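Local coordinates for protein putative ribose operon repressor (Burkholderia thailandensis, PDB 3EGC) that is a putative LacI-family ribose operon repressor, probably binding operator DNA and sensing a small sugar-like effector through its periplasmic-binding-protein-type domain, at residues G176-L181 with N206-R211; S193-T198 with S220-P225. All blocks are in the same frame, centred on the assembly; numbering follows the deposited sequence.

Contact 1. Residues G176-L181 with N206-R211; sequences GAIKVL and NVLGLR
Ile178 and Val207 meet methyl to methyl: CD1 of Ile178 comes to 3.6 Å from CG1 of Val207, the two side chains crossing at about a right angle. The CB of the isoleucine does not point at the other segment; the end of the chain does the reaching. With CG1 beside the backbone N (chi1 -76°) and the chain extended beyond it, its far methyl is carried toward the valine, while CG2, the other branch, turns to Leu208 and lies a loose 4.4 Å from that residue's CD2. Leu208 does more with its other methyl. CD1 packs against Leu181, 3.7 Å from its CB, and Leu210 CD1 reaches the same CB at 4.2 Å, so this one carbon of Leu181 meets two leucines.

The two helices are successive in the Rossmann-like lobe, helix 174-181 preceding strand 189-192 and helix 195-208 following it; Leu181 also leans on Leu190 of that strand and on Leu205. The closest CA atoms of the two segments, those of Ile178 and Leu208, are 7.1 Å apart.

One approach is of methyl to backbone: Leu208 CD1 sits 3.8 Å from the carbonyl O of Ile178, a van der Waals contact. That oxygen also accepts a hydrogen bond from Thr182 OG1, just past the segment.

At the end of helix 195-208 the backbone shapes the contact. Gly209 is the first residue past the helix to leave helical angles, with phi at 75°, and the turn it makes brings Leu210 back toward the helix 174-181 side, where it also touches Arg186 and Leu205. Farther along, Arg211 forms a salt bridge with Asp215.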
loop_
_atom_site.group_PDB
_atom_site.type_symbol
_atom_site.label_atom_id
_atom_site.label_comp_id
_atom_site.label_asym_id
_atom_site.label_seq_id
_atom_site.Cartn_x
_atom_site.Cartn_y
_atom_site.Cartn_z
ATOM N N GLY A 176 -20.151 -11.284 -4.057
ATOM C CA GLY A 176 -20.004 -12.683 -3.755
ATOM C C GLY A 176 -20.336 -12.950 -2.284
ATOM O O GLY A 176 -21.020 -13.919 -1.968
ATOM N N ALA A 177 -19.824 -12.101 -1.376
ATOM C CA ALA A 177 -20.126 -12.302 0.020
ATOM C C ALA A 177 -21.638 -12.150 0.269
ATOM O O ALA A 177 -22.274 -12.994 0.901
ATOM C CB ALA A 177 -19.348 -11.377 0.890
ATOM N N ILE A 178 -22.202 -11.066 -0.249
ATOM C CA ILE A 178 -23.618 -10.800 -0.124
ATOM C C ILE A 178 -24.439 -12.044 -0.588
ATOM O O ILE A 178 -25.421 -12.482 0.072
ATOM C CB ILE A 178 -24.027 -9.541 -0.917
ATOM C CG1 ILE A 178 -23.594 -8.285 -0.189
ATOM C CG2 ILE A 178 -25.531 -9.538 -1.161
ATOM C CD1 ILE A 178 -23.947 -6.938 -0.856
ATOM N N LYS A 179 -24.018 -12.610 -1.714
ATOM C CA LYS A 179 -24.622 -13.827 -2.206
ATOM C C LYS A 179 -24.479 -15.073 -1.334
ATOM O O LYS A 179 -25.461 -15.776 -1.065
ATOM C CB LYS A 179 -24.184 -14.126 -3.639
ATOM C CG LYS A 179 -24.844 -15.385 -4.232
ATOM C CD LYS A 179 -24.428 -15.569 -5.655
ATOM C CE LYS A 179 -25.548 -16.285 -6.452
ATOM N NZ LYS A 179 -25.543 -17.774 -6.210
ATOM N N VAL A 180 -23.283 -15.407 -0.899
ATOM C CA VAL A 180 -23.208 -16.575 -0.038
ATOM C C VAL A 180 -23.833 -16.374 1.351
ATOM O O VAL A 180 -24.320 -17.291 1.928
ATOM C CB VAL A 180 -21.821 -17.284 -0.025
ATOM C CG1 VAL A 180 -20.898 -16.723 -1.087
ATOM C CG2 VAL A 180 -21.218 -17.329 1.384
ATOM N N LEU A 181 -23.857 -15.155 1.842
ATOM C CA LEU A 181 -24.374 -14.888 3.165
ATOM C C LEU A 181 -25.905 -14.713 3.228
ATOM O O LEU A 181 -26.468 -14.669 4.308
ATOM C CB LEU A 181 -23.656 -13.687 3.788
ATOM C CG LEU A 181 -22.189 -13.875 4.194
ATOM C CD1 LEU A 181 -21.602 -12.536 4.480
ATOM C CD2 LEU A 181 -22.052 -14.765 5.406
ATOM N N ASN A 206 -22.419 -5.496 6.771
ATOM C CA ASN A 206 -23.332 -4.452 7.115
ATOM C C ASN A 206 -24.298 -3.940 6.046
ATOM O O ASN A 206 -25.254 -3.255 6.364
ATOM C CB ASN A 206 -22.694 -3.397 8.049
ATOM C CG ASN A 206 -21.811 -2.412 7.354
ATOM O OD1 ASN A 206 -20.728 -2.069 7.876
ATOM N ND2 ASN A 206 -22.291 -1.861 6.240
ATOM N N VAL A 207 -24.101 -4.353 4.801
ATOM C CA VAL A 207 -25.153 -4.259 3.819
ATOM C C VAL A 207 -26.312 -5.204 4.242
ATOM O O VAL A 207 -27.473 -4.852 4.192
ATOM C CB VAL A 207 -24.665 -4.652 2.420
ATOM C CG1 VAL A 207 -25.832 -5.020 1.555
ATOM C CG2 VAL A 207 -23.869 -3.526 1.774
ATOM N N LEU A 208 -25.968 -6.411 4.676
ATOM C CA LEU A 208 -26.938 -7.392 5.118
ATOM C C LEU A 208 -27.433 -7.181 6.580
ATOM O O LEU A 208 -28.383 -7.830 7.022
ATOM C CB LEU A 208 -26.353 -8.775 4.936
ATOM C CG LEU A 208 -26.212 -9.238 3.490
ATOM C CD1 LEU A 208 -25.648 -10.633 3.439
ATOM C CD2 LEU A 208 -27.537 -9.227 2.740
ATOM N N GLY A 209 -26.806 -6.269 7.313
ATOM C CA GLY A 209 -27.128 -6.085 8.726
ATOM C C GLY A 209 -26.555 -7.208 9.615
ATOM O O GLY A 209 -27.043 -7.465 10.716
ATOM N N LEU A 210 -25.487 -7.864 9.157
ATOM C CA LEU A 210 -24.907 -8.941 9.951
ATOM C C LEU A 210 -23.748 -8.465 10.800
ATOM O O LEU A 210 -23.161 -7.457 10.527
ATOM C CB LEU A 210 -24.513 -10.133 9.085
ATOM C CG LEU A 210 -25.623 -10.796 8.240
ATOM C CD1 LEU A 210 -25.082 -11.925 7.368
ATOM C CD2 LEU A 210 -26.687 -11.337 9.170
ATOM N N ARG A 211 -23.428 -9.186 11.857
ATOM C CA ARG A 211 -22.394 -8.729 12.762
ATOM C C ARG A 211 -21.130 -9.562 12.659
ATOM O O ARG A 211 -21.144 -10.791 12.904
ATOM C CB ARG A 211 -22.899 -8.693 14.198
ATOM C CG ARG A 211 -24.037 -7.686 14.426
ATOM C CD ARG A 211 -24.832 -8.117 15.661
ATOM N NE ARG A 211 -25.298 -9.507 15.572
ATOM C CZ ARG A 211 -25.750 -10.201 16.617
ATOM N NH1 ARG A 211 -25.807 -9.629 17.801
ATOM N NH2 ARG A 211 -26.117 -11.476 16.496
#

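Contact 2. Residues S193-T198 with S220-P225; sequences SSHRIT and SFDNLP
The His195 ring meets Asp222 at its edge, where OD2 lies in the ring plane 3.2 Å from CD2, with the carboxylate turned 72° from the imidazole. Leu224 approaches the same ring obliquely: its CD2 methyl makes an off-centre CH-pi contact, 4.3 Å from the ring centroid. A chi1 of 68° tucks CG of His195 between its backbone N and carbonyl carbon, setting the ring beside both partners; NE2, at the far end, bonds to Asn20 OD1.

OD2 of Asp222 also accepts the backbone N-H of His195 at 3.0 Å on its anti lone pair, in a fairly straight bond (161°). Ser194 is the N-cap, and the carboxylate of Asp222, from the other segment, binds the first N-H of the helix, where a negative charge would probably be favoured. Its second oxygen, OD1, is held by Gln239.

Hydroxyls join the pair one turn further on. Thr198 OG1 lies 2.5 Å from Ser220 OG, so short that the exact length is doubtful, and 3.0 Å from its own helix's Ser194 O; Thr192 OG1 is a further partner. On the Phe221 side of the contact, Ser193 O lies 3.5 Å from Phe221 CB, and Arg143 ties these two residues together, bonding to that oxygen and making a cation-pi contact with the phenyl ring.

The contact brings the start of helix 195-208 against the end of strand 217-221 within a beta-alpha-beta crossover, strand 189-192 being its first strand. Asn20 comes from the other lobe, consistent with a place beside the interlobe cleft, where LacI relatives bind effectors. Ser220 is backbone-bonded to Val237 of strand 236-238, and the side chain of Phe221 packs on that residue and on helix 109-122.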
loop_
_atom_site.group_PDB
_atom_site.type_symbol
_atom_site.label_atom_id
_atom_site.label_comp_id
_atom_site.label_asym_id
_atom_site.label_seq_id
_atom_site.Cartn_x
_atom_site.Cartn_y
_atom_site.Cartn_z
ATOM N N SER A 193 -9.774 -14.695 0.640
ATOM C CA SER A 193 -8.503 -14.938 0.038
ATOM C C SER A 193 -7.497 -13.756 -0.037
ATOM O O SER A 193 -6.401 -13.960 -0.432
ATOM C CB SER A 193 -8.699 -15.581 -1.334
ATOM O OG SER A 193 -9.286 -14.685 -2.224
ATOM N N SER A 194 -7.876 -12.550 0.369
ATOM C CA SER A 194 -6.925 -11.441 0.533
ATOM C C SER A 194 -7.592 -10.329 1.310
ATOM O O SER A 194 -8.810 -10.380 1.544
ATOM C CB SER A 194 -6.454 -10.901 -0.826
ATOM O OG SER A 194 -7.535 -10.318 -1.527
ATOM N N HIS A 195 -6.799 -9.319 1.701
ATOM C CA HIS A 195 -7.280 -8.164 2.475
ATOM C C HIS A 195 -8.327 -7.379 1.716
ATOM O O HIS A 195 -9.257 -6.875 2.306
ATOM C CB HIS A 195 -6.135 -7.254 2.925
ATOM C CG HIS A 195 -5.448 -6.517 1.810
ATOM N ND1 HIS A 195 -5.636 -5.169 1.592
ATOM C CD2 HIS A 195 -4.533 -6.922 0.894
ATOM C CE1 HIS A 195 -4.874 -4.776 0.576
ATOM N NE2 HIS A 195 -4.199 -5.824 0.125
ATOM N N ARG A 196 -8.182 -7.315 0.394
ATOM C CA ARG A 196 -9.114 -6.549 -0.422
ATOM C C ARG A 196 -10.490 -7.234 -0.521
ATOM O O ARG A 196 -11.513 -6.586 -0.487
ATOM C CB ARG A 196 -8.528 -6.235 -1.784
ATOM C CG ARG A 196 -9.341 -5.162 -2.510
ATOM C CD ARG A 196 -8.441 -4.091 -3.164
ATOM N NE ARG A 196 -7.556 -3.422 -2.212
ATOM C CZ ARG A 196 -6.503 -2.691 -2.564
ATOM N NH1 ARG A 196 -5.781 -2.142 -1.626
ATOM N NH2 ARG A 196 -6.208 -2.473 -3.846
ATOM N N ILE A 197 -10.466 -8.567 -0.563
ATOM C CA ILE A 197 -11.676 -9.366 -0.451
ATOM C C ILE A 197 -12.269 -9.298 0.948
ATOM O O ILE A 197 -13.500 -9.212 1.101
ATOM C CB ILE A 197 -11.424 -10.830 -0.939
ATOM C CG1 ILE A 197 -11.217 -10.806 -2.461
ATOM C CG2 ILE A 197 -12.577 -11.790 -0.573
ATOM C CD1 ILE A 197 -10.546 -12.029 -2.921
ATOM N N THR A 198 -11.395 -9.305 1.958
ATOM C CA THR A 198 -11.861 -9.111 3.335
ATOM C C THR A 198 -12.612 -7.774 3.501
ATOM O O THR A 198 -13.617 -7.710 4.188
ATOM C CB THR A 198 -10.731 -9.223 4.376
ATOM O OG1 THR A 198 -10.083 -10.484 4.239
ATOM C CG2 THR A 198 -11.338 -9.130 5.761
ATOM N N SER A 220 -8.445 -14.431 7.024
ATOM C CA SER A 220 -8.043 -13.767 5.825
ATOM C C SER A 220 -6.568 -14.037 5.532
ATOM O O SER A 220 -5.802 -14.287 6.464
ATOM C CB SER A 220 -8.253 -12.262 5.984
ATOM O OG SER A 220 -7.910 -11.547 4.803
ATOM N N PHE A 221 -6.177 -13.982 4.250
ATOM C CA PHE A 221 -4.770 -13.794 3.892
ATOM C C PHE A 221 -4.371 -12.303 3.979
ATOM O O PHE A 221 -5.211 -11.425 3.856
ATOM C CB PHE A 221 -4.450 -14.280 2.467
ATOM C CG PHE A 221 -4.237 -15.785 2.353
ATOM C CD1 PHE A 221 -3.021 -16.270 1.928
ATOM C CD2 PHE A 221 -5.281 -16.693 2.594
ATOM C CE1 PHE A 221 -2.802 -17.625 1.769
ATOM C CE2 PHE A 221 -5.086 -18.061 2.452
ATOM C CZ PHE A 221 -3.860 -18.548 2.042
ATOM N N ASP A 222 -3.068 -12.052 4.177
ATOM C CA ASP A 222 -2.552 -10.703 4.329
ATOM C C ASP A 222 -2.721 -10.171 5.748
ATOM O O ASP A 222 -3.836 -10.125 6.304
ATOM C CB ASP A 222 -3.189 -9.764 3.320
ATOM C CG ASP A 222 -2.970 -10.217 1.908
ATOM O OD1 ASP A 222 -1.847 -10.774 1.635
ATOM O OD2 ASP A 222 -3.925 -10.073 1.119
ATOM N N ASN A 223 -1.620 -9.711 6.313
ATOM C CA ASN A 223 -1.606 -9.263 7.691
ATOM C C ASN A 223 -1.579 -7.744 7.737
ATOM O O ASN A 223 -0.514 -7.135 7.687
ATOM C CB ASN A 223 -0.347 -9.826 8.398
ATOM C CG ASN A 223 -0.302 -9.489 9.850
ATOM O OD1 ASN A 223 -1.249 -8.896 10.390
ATOM N ND2 ASN A 223 0.765 -9.926 10.531
ATOM N N LEU A 224 -2.753 -7.134 7.812
ATOM C CA LEU A 224 -2.879 -5.708 7.887
ATOM C C LEU A 224 -3.197 -5.310 9.341
ATOM O O LEU A 224 -4.046 -5.919 9.964
ATOM C CB LEU A 224 -4.029 -5.294 6.956
ATOM C CG LEU A 224 -3.925 -5.202 5.392
ATOM C CD1 LEU A 224 -3.427 -3.856 4.958
ATOM C CD2 LEU A 224 -3.003 -6.289 4.777
ATOM N N PRO A 225 -2.526 -4.280 9.870
ATOM C CA PRO A 225 -2.776 -3.771 11.233
ATOM C C PRO A 225 -4.261 -3.582 11.586
ATOM O O PRO A 225 -4.669 -3.998 12.634
ATOM C CB PRO A 225 -2.005 -2.423 11.270
ATOM C CG PRO A 225 -0.756 -2.737 10.273
ATOM C CD PRO A 225 -1.457 -3.542 9.156
#

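From the N terminus, residues 176-181 come first, then 193-198, 206-211 and 220-225, so the two contacts cross: each begins before the other has closed. Contact 1 closes a loop that runs through strand 189-192 and most of helix 195-208, joining that helix's far end to helix 174-181 near the outer end of the lobe. Contact 2 opens inside this loop and closes after it, tying the start of the same helix to the end of strand 217-221. Helix 195-208 is thus held at both ends, with contact centres about 17 Å apart. One contact is at the surface and essentially apolar; the other is buried, largely polar and nearer the middle of the chain.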